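Local coordinates for protein ornithine carbamoyltransferase, anabolic (Campylobacter jejuni subsp. jejuni, PDB 3TPF) that probably catalyses the reversible transfer of the carbamoyl group from carbamoyl phosphate to ornithine, giving citrulline and phosphate for arginine biosynthesis, at residues B[132-135]-B[136-140]; B[237-240]-B[241-244]; B[272-275]-B[276-279]. All coordinates share one frame; numbering follows the deposited sequence.

Along the chain the three contacts follow one another in series, each a local arrangement at the end of a helix. Contact 1 closes helix 126-138 in the carbamoyl phosphate-binding half of the protein. Contacts 2 and 3, at the ends of helices 232-238 and 272-277, both belong to the Rossmann-like ornithine-binding half with its five-stranded parallel sheet. These two touch, Ile244 O lying 3.3 Å from Ile274 CG2, although their centres are about 18 Å apart. Contact 1 has its centre about 27 Å from that of contact 2 and about 18 Å from that of contact 3. Helix 279-302, which begins at the end of contact 3, also packs against contact 1 and so connects the two halves.

Contact 1 of 3, residues B[132-135]-B[136-140]; sequences DLFT and IKEWN
Glu138 brings its carboxylate obliquely up to CE2 of Phe134, one helical turn back, while partners from outside the pair hold both its oxygens: OE1 makes a salt bridge with Lys27, and OE2 accepts a hydrogen bond from Asn288. Its CD is 3.7 Å from Phe134 CE2, and the carboxylate and ring planes are turned 52° from each other, so the two groups are not stacked. The Phe134 ring is packed among Ala23 and Lys27 of helix 13-28 and Asn288 and Val292 of helix 279-302.

On another side of the helix, Thr135 and Trp139 run alongside each other, pointing the same way. The methyl CG2 of Thr135 is 3.8 Å from Trp139 CD1. That same indole carbon lies 3.2 Å from Thr135 O, which sits at the ring edge, near its plane. Thr135 OG1 looks back along the chain, bonded to Gly131 O and also to Asn288. A looser apolar pair, Leu133 CD1 and Ile136 CD1 at 4.4 Å, faces Trp162 of helix 157-169. Asp132 OD2 is hydrogen-bonded to Trp162 NE1, and OD1 weakly to Gln128, which is predicted to bind carbamoyl phosphate.

The backbone beneath is regular at first: Ile136 N bonds to Asp132 O at 2.9 Å with an N-H...O angle of 161°. The angle falls to 137° in the last of the four bonds, from Trp139 N to Thr135 O at 3.0 Å, where the chain is leaving helical geometry. Asn140 then takes positive phi, and its N bonds to Lys137 O while Lys141 N reaches back to Ile136 O. This pairing, with Asn140 as the C-prime residue, is the Schellman motif that ends helix 126-138.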
loop_
_atom_site.group_PDB
_atom_site.type_symbol
_atom_site.label_atom_id
_atom_site.label_comp_id
_atom_site.label_asym_id
_atom_site.label_seq_id
_atom_site.Cartn_x
_atom_site.Cartn_y
_atom_site.Cartn_z
ATOM N N ASP B 132 1.374 -13.919 22.783
ATOM C CA ASP B 132 1.620 -15.191 23.427
ATOM C C ASP B 132 0.997 -15.199 24.830
ATOM O O ASP B 132 0.216 -16.073 25.172
ATOM C CB ASP B 132 3.131 -15.472 23.496
ATOM C CG ASP B 132 3.722 -15.797 22.132
ATOM O OD1 ASP B 132 2.961 -15.808 21.114
ATOM O OD2 ASP B 132 4.944 -16.174 22.063
ATOM N N LEU B 133 1.283 -14.189 25.586
ATOM C CA LEU B 133 0.712 -14.022 26.947
ATOM C C LEU B 133 -0.792 -14.056 26.950
ATOM O O LEU B 133 -1.431 -14.801 27.695
ATOM C CB LEU B 133 1.151 -12.684 27.498
ATOM C CG LEU B 133 1.636 -12.606 28.914
ATOM C CD1 LEU B 133 2.460 -13.807 29.301
ATOM C CD2 LEU B 133 2.529 -11.382 28.968
ATOM N N PHE B 134 -1.368 -13.272 26.051
ATOM C CA PHE B 134 -2.846 -13.183 25.922
ATOM C C PHE B 134 -3.384 -14.574 25.761
ATOM O O PHE B 134 -4.459 -14.940 26.304
ATOM C CB PHE B 134 -3.192 -12.378 24.665
ATOM C CG PHE B 134 -4.657 -12.257 24.390
ATOM C CD1 PHE B 134 -5.370 -11.209 24.907
ATOM C CD2 PHE B 134 -5.304 -13.148 23.593
ATOM C CE1 PHE B 134 -6.742 -11.095 24.692
ATOM C CE2 PHE B 134 -6.691 -13.058 23.390
ATOM C CZ PHE B 134 -7.406 -12.021 23.923
ATOM N N THR B 135 -2.630 -15.334 24.969
ATOM C CA THR B 135 -3.086 -16.660 24.536
ATOM C C THR B 135 -3.022 -17.675 25.659
ATOM O O THR B 135 -3.918 -18.463 25.857
ATOM C CB THR B 135 -2.303 -17.165 23.331
ATOM O OG1 THR B 135 -2.519 -16.261 22.234
ATOM C CG2 THR B 135 -2.840 -18.507 22.976
ATOM N N ILE B 136 -1.945 -17.568 26.412
ATOM C CA ILE B 136 -1.759 -18.364 27.606
ATOM C C ILE B 136 -2.905 -18.145 28.609
ATOM O O ILE B 136 -3.434 -19.079 29.186
ATOM C CB ILE B 136 -0.431 -18.029 28.294
ATOM C CG1 ILE B 136 0.744 -18.498 27.421
ATOM C CG2 ILE B 136 -0.394 -18.690 29.653
ATOM C CD1 ILE B 136 2.055 -17.936 27.869
ATOM N N LYS B 137 -3.325 -16.909 28.730
ATOM C CA LYS B 137 -4.413 -16.577 29.622
ATOM C C LYS B 137 -5.729 -17.146 29.100
ATOM O O LYS B 137 -6.548 -17.655 29.845
ATOM C CB LYS B 137 -4.462 -15.064 29.804
ATOM C CG LYS B 137 -5.498 -14.524 30.757
ATOM C CD LYS B 137 -5.115 -13.114 31.273
ATOM C CE LYS B 137 -6.099 -12.600 32.376
ATOM N NZ LYS B 137 -7.350 -11.867 31.944
ATOM N N GLU B 138 -5.915 -17.081 27.792
ATOM C CA GLU B 138 -7.138 -17.619 27.166
ATOM C C GLU B 138 -7.254 -19.118 27.274
ATOM O O GLU B 138 -8.342 -19.668 27.321
ATOM C CB GLU B 138 -7.201 -17.268 25.680
ATOM C CG GLU B 138 -8.311 -16.291 25.267
ATOM C CD GLU B 138 -8.526 -16.270 23.747
ATOM O OE1 GLU B 138 -9.660 -15.846 23.409
ATOM O OE2 GLU B 138 -7.607 -16.665 22.904
ATOM N N TRP B 139 -6.122 -19.782 27.327
ATOM C CA TRP B 139 -6.134 -21.230 27.385
ATOM C C TRP B 139 -6.010 -21.722 28.818
ATOM O O TRP B 139 -5.608 -22.858 29.082
ATOM C CB TRP B 139 -5.082 -21.805 26.468
ATOM C CG TRP B 139 -5.567 -21.687 25.049
ATOM C CD1 TRP B 139 -5.778 -20.505 24.304
ATOM C CD2 TRP B 139 -5.934 -22.748 24.179
ATOM N NE1 TRP B 139 -6.225 -20.793 23.028
ATOM C CE2 TRP B 139 -6.327 -22.149 22.920
ATOM C CE3 TRP B 139 -5.946 -24.123 24.317
ATOM C CZ2 TRP B 139 -6.757 -22.879 21.873
ATOM C CZ3 TRP B 139 -6.361 -24.860 23.276
ATOM C CH2 TRP B 139 -6.776 -24.250 22.043
ATOM N N ASN B 140 -6.362 -20.836 29.734
ATOM C CA ASN B 140 -6.332 -21.124 31.152
ATOM C C ASN B 140 -5.048 -21.856 31.607
ATOM O O ASN B 140 -5.115 -22.804 32.330
ATOM C CB ASN B 140 -7.540 -21.936 31.524
ATOM C CG ASN B 140 -8.805 -21.238 31.156
ATOM O OD1 ASN B 140 -9.160 -20.221 31.743
ATOM N ND2 ASN B 140 -9.497 -21.769 30.171
#

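Contact 2 of 3, residues B[237-240]-B[241-244]; sequences KEFE and GFMI
The Phe239 ring meets Phe242 through its edge: CB of Phe242 sits near the ring plane, 4.2 Å from Phe239 CD1. The Phe242 ring in turn has Glu240 N at its own edge, while CD2 approaches Phe239 C obliquely at 4.0 Å. The side chains cross at a slant. Other residues complete the surroundings of Phe239: Trp223 stacks with it, and Tyr181 makes an edge-to-face contact.

This is a type I beta-turn, residues 239-242, with Glu240 and Gly241 at its corners; it follows helix 232-238, in the Rossmann-like ornithine-binding half of the protein. Phe239 is the first residue to leave helical geometry, and the chain then curls back so that its CA and that of Phe242 are 5.3 Å apart. Both phenylalanines are buried. Ser225, predicted to bind ornithine, has its side chain about 7 Å from that of Phe239, so the turn lies close to the probable ornithine site.

Glu240, on the exposed outer side of the turn, carries its CG between its own backbone N and carbonyl carbon, which folds the start of the side chain over the peptide leading into Gly241. Beyond Phe242 the chain straightens, and Ile244 makes backbone hydrogen bonds with Glu269 and Ser271. Lys208 NZ bonds to the carbonyl oxygens of Gly241 and Met243. Within the turn a single hydrogen bond closes the loop of backbone: the N-H of Phe242 donates to Phe239 O at 3.2 Å, arriving from above the carbonyl plane, 59° out of it.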
loop_
_atom_site.group_PDB
_atom_site.type_symbol
_atom_site.label_atom_id
_atom_site.label_comp_id
_atom_site.label_asym_id
_atom_site.label_seq_id
_atom_site.Cartn_x
_atom_site.Cartn_y
_atom_site.Cartn_z
ATOM N N LYS B 237 22.475 -28.102 11.942
ATOM C CA LYS B 237 23.208 -29.243 12.540
ATOM C C LYS B 237 23.352 -29.058 14.063
ATOM O O LYS B 237 23.411 -30.045 14.813
ATOM C CB LYS B 237 24.606 -29.533 11.875
ATOM N N GLU B 238 23.471 -27.800 14.482
ATOM C CA GLU B 238 23.735 -27.457 15.896
ATOM C C GLU B 238 22.498 -27.715 16.746
ATOM O O GLU B 238 22.611 -28.099 17.917
ATOM C CB GLU B 238 24.181 -25.986 16.066
ATOM C CG GLU B 238 25.576 -25.649 15.517
ATOM C CD GLU B 238 26.173 -24.339 16.054
ATOM O OE1 GLU B 238 25.856 -23.252 15.511
ATOM O OE2 GLU B 238 27.003 -24.407 16.996
ATOM N N PHE B 239 21.338 -27.564 16.115
ATOM C CA PHE B 239 20.030 -27.792 16.744
ATOM C C PHE B 239 19.489 -29.232 16.620
ATOM O O PHE B 239 18.268 -29.433 16.544
ATOM C CB PHE B 239 18.999 -26.808 16.159
ATOM C CG PHE B 239 19.177 -25.389 16.634
ATOM C CD1 PHE B 239 18.581 -24.959 17.801
ATOM C CD2 PHE B 239 19.968 -24.502 15.943
ATOM C CE1 PHE B 239 18.766 -23.674 18.252
ATOM C CE2 PHE B 239 20.181 -23.214 16.407
ATOM C CZ PHE B 239 19.586 -22.807 17.562
ATOM N N GLU B 240 20.382 -30.223 16.597
ATOM C CA GLU B 240 19.979 -31.622 16.334
ATOM C C GLU B 240 18.830 -32.084 17.245
ATOM O O GLU B 240 17.710 -32.379 16.765
ATOM C CB GLU B 240 21.166 -32.604 16.436
ATOM C CG GLU B 240 21.650 -33.068 17.837
ATOM C CD GLU B 240 21.447 -34.591 18.135
ATOM O OE1 GLU B 240 21.742 -35.071 19.269
ATOM O OE2 GLU B 240 21.003 -35.349 17.241
ATOM N N GLY B 241 19.102 -32.128 18.550
ATOM C CA GLY B 241 18.141 -32.680 19.523
ATOM C C GLY B 241 16.921 -31.819 19.803
ATOM O O GLY B 241 16.038 -32.199 20.565
ATOM N N PHE B 242 16.846 -30.676 19.152
ATOM C CA PHE B 242 15.977 -29.598 19.652
ATOM C C PHE B 242 14.566 -29.504 19.086
ATOM O O PHE B 242 13.772 -28.683 19.511
ATOM C CB PHE B 242 16.697 -28.262 19.556
ATOM C CG PHE B 242 17.718 -28.083 20.631
ATOM C CD1 PHE B 242 17.435 -27.328 21.742
ATOM C CD2 PHE B 242 18.938 -28.731 20.564
ATOM C CE1 PHE B 242 18.372 -27.172 22.743
ATOM C CE2 PHE B 242 19.879 -28.578 21.559
ATOM C CZ PHE B 242 19.598 -27.796 22.656
HETATM N N MSE B 243 14.232 -30.345 18.150
HETATM C CA MSE B 243 12.891 -30.251 17.588
HETATM C C MSE B 243 11.878 -30.534 18.648
HETATM O O MSE B 243 12.122 -31.362 19.501
HETATM C CB MSE B 243 12.745 -31.290 16.485
HETATM C CG MSE B 243 11.292 -31.533 16.130
HETATM SE SE MSE B 243 11.237 -32.567 14.454
HETATM C CE MSE B 243 12.537 -34.054 14.747
ATOM N N ILE B 244 10.730 -29.867 18.573
ATOM C CA ILE B 244 9.550 -30.256 19.358
ATOM C C ILE B 244 8.705 -31.279 18.617
ATOM O O ILE B 244 8.178 -31.025 17.530
ATOM C CB ILE B 244 8.628 -29.108 19.695
ATOM C CG1 ILE B 244 9.396 -28.040 20.463
ATOM C CG2 ILE B 244 7.448 -29.601 20.483
ATOM C CD1 ILE B 244 10.154 -28.551 21.684
#

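Contact 3 of 3, residues B[272-275]-B[276-279]; sequences EEIF and EKHA
His278 grips Ile274 O twice, once with the ring nitrogen ND1 and once with the backbone N, both at 3.1 Å. The two donors come to the oxygen from opposite faces of its carbonyl plane. The ring bond is fairly straight, with an N-H...O angle of 162°, and Ile274 O lies in the imidazole plane. A chi1 of -66° puts the ring beside the backbone N, which lets ND1 reach the same acceptor. On the far side of the ring, NE2 makes a weak hydrogen bond to Ala256 O. This is the packed side of the contact: Ile274 and His278 both rest against Met249 of helix 246-251 and Leu258 of strand 257-260. Phe275, also buried, lies on Leu262, predicted to bind carbamoyl phosphate, and on Phe283 of helix 279-302.

Glu273 and Lys277 make up the solvent side. Lys277 CD lies 4.1 Å from Ile274 CD1, and the chain then runs on outward.

A separate, partly exposed flank faces the second subunit. Here Glu272 and Glu276 cross at a slant, their carboxylate planes 33° apart. Glu272 OE2 approaches the methylene CG of Glu276 at 3.6 Å, whereas the two OE2 atoms stay 4.9 Å from each other. Glu276 OE2 makes salt bridges with Arg266 of its own chain and with Arg86 and Lys82 of the second subunit.

That surrounding positive charge would be expected to keep Glu276 ionised and to offset the nearness of Glu272; its bridges are consistent with a part in subunit association. For His278, just before helix 279-302, both ring nitrogens face carbonyl oxygens, which, if the weak NE2 bond is real, would favour a doubly protonated imidazole.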
loop_
_atom_site.group_PDB
_atom_site.type_symbol
_atom_site.label_atom_id
_atom_site.label_comp_id
_atom_site.label_asym_id
_atom_site.label_seq_id
_atom_site.Cartn_x
_atom_site.Cartn_y
_atom_site.Cartn_z
ATOM N N GLU B 272 5.567 -31.904 11.886
ATOM C CA GLU B 272 4.272 -31.716 11.233
ATOM C C GLU B 272 3.130 -32.199 12.130
ATOM O O GLU B 272 2.169 -31.486 12.376
ATOM C CB GLU B 272 4.217 -32.474 9.914
ATOM C CG GLU B 272 3.070 -32.044 9.006
ATOM C CD GLU B 272 1.781 -32.870 9.145
ATOM O OE1 GLU B 272 1.883 -34.027 9.609
ATOM O OE2 GLU B 272 0.689 -32.390 8.709
ATOM N N GLU B 273 3.299 -33.412 12.659
ATOM C CA GLU B 273 2.278 -34.053 13.504
ATOM C C GLU B 273 1.934 -33.127 14.652
ATOM O O GLU B 273 0.796 -32.720 14.791
ATOM C CB GLU B 273 2.656 -35.511 14.000
ATOM C CG GLU B 273 1.371 -36.416 14.168
ATOM C CD GLU B 273 1.407 -37.567 15.222
ATOM O OE1 GLU B 273 1.966 -37.362 16.361
ATOM O OE2 GLU B 273 0.825 -38.673 14.912
ATOM N N ILE B 274 2.953 -32.722 15.393
ATOM C CA ILE B 274 2.777 -31.959 16.604
ATOM C C ILE B 274 2.254 -30.554 16.355
ATOM O O ILE B 274 1.462 -30.003 17.121
ATOM C CB ILE B 274 4.073 -31.912 17.450
ATOM C CG1 ILE B 274 3.706 -31.902 18.921
ATOM C CG2 ILE B 274 4.934 -30.713 17.135
ATOM C CD1 ILE B 274 2.961 -33.159 19.299
ATOM N N PHE B 275 2.717 -29.985 15.271
ATOM C CA PHE B 275 2.301 -28.646 14.875
ATOM C C PHE B 275 0.824 -28.645 14.579
ATOM O O PHE B 275 0.070 -27.878 15.156
ATOM C CB PHE B 275 3.048 -28.192 13.639
ATOM C CG PHE B 275 2.673 -26.819 13.168
ATOM C CD1 PHE B 275 1.726 -26.651 12.207
ATOM C CD2 PHE B 275 3.280 -25.693 13.692
ATOM C CE1 PHE B 275 1.360 -25.367 11.768
ATOM C CE2 PHE B 275 2.893 -24.397 13.286
ATOM C CZ PHE B 275 1.937 -24.237 12.310
ATOM N N GLU B 276 0.420 -29.554 13.719
ATOM C CA GLU B 276 -1.001 -29.697 13.414
ATOM C C GLU B 276 -1.842 -30.111 14.642
ATOM O O GLU B 276 -2.995 -29.663 14.824
ATOM C CB GLU B 276 -1.246 -30.631 12.266
ATOM C CG GLU B 276 -0.869 -30.034 10.906
ATOM C CD GLU B 276 -1.717 -28.814 10.537
ATOM O OE1 GLU B 276 -2.902 -28.707 10.999
ATOM O OE2 GLU B 276 -1.228 -27.983 9.738
ATOM N N LYS B 277 -1.238 -30.891 15.530
ATOM C CA LYS B 277 -1.921 -31.266 16.787
ATOM C C LYS B 277 -2.325 -29.998 17.540
ATOM O O LYS B 277 -3.441 -29.888 18.032
ATOM C CB LYS B 277 -1.079 -32.164 17.679
ATOM C CG LYS B 277 -1.912 -32.933 18.697
ATOM C CD LYS B 277 -1.067 -33.408 19.864
ATOM C CE LYS B 277 -1.854 -34.101 21.007
ATOM N NZ LYS B 277 -1.489 -33.495 22.364
ATOM N N HIS B 278 -1.464 -29.019 17.517
ATOM C CA HIS B 278 -1.791 -27.725 18.110
ATOM C C HIS B 278 -2.229 -26.593 17.154
ATOM O O HIS B 278 -2.065 -25.429 17.461
ATOM C CB HIS B 278 -0.597 -27.244 18.892
ATOM C CG HIS B 278 -0.298 -28.088 20.058
ATOM N ND1 HIS B 278 0.540 -29.188 19.983
ATOM C CD2 HIS B 278 -0.773 -28.039 21.333
ATOM C CE1 HIS B 278 0.594 -29.754 21.181
ATOM N NE2 HIS B 278 -0.182 -29.072 22.012
ATOM N N ALA B 279 -2.752 -26.910 16.000
ATOM C CA ALA B 279 -3.192 -25.843 15.124
ATOM C C ALA B 279 -4.152 -24.853 15.849
ATOM O O ALA B 279 -3.921 -23.665 15.797
ATOM C CB ALA B 279 -3.807 -26.379 13.856
#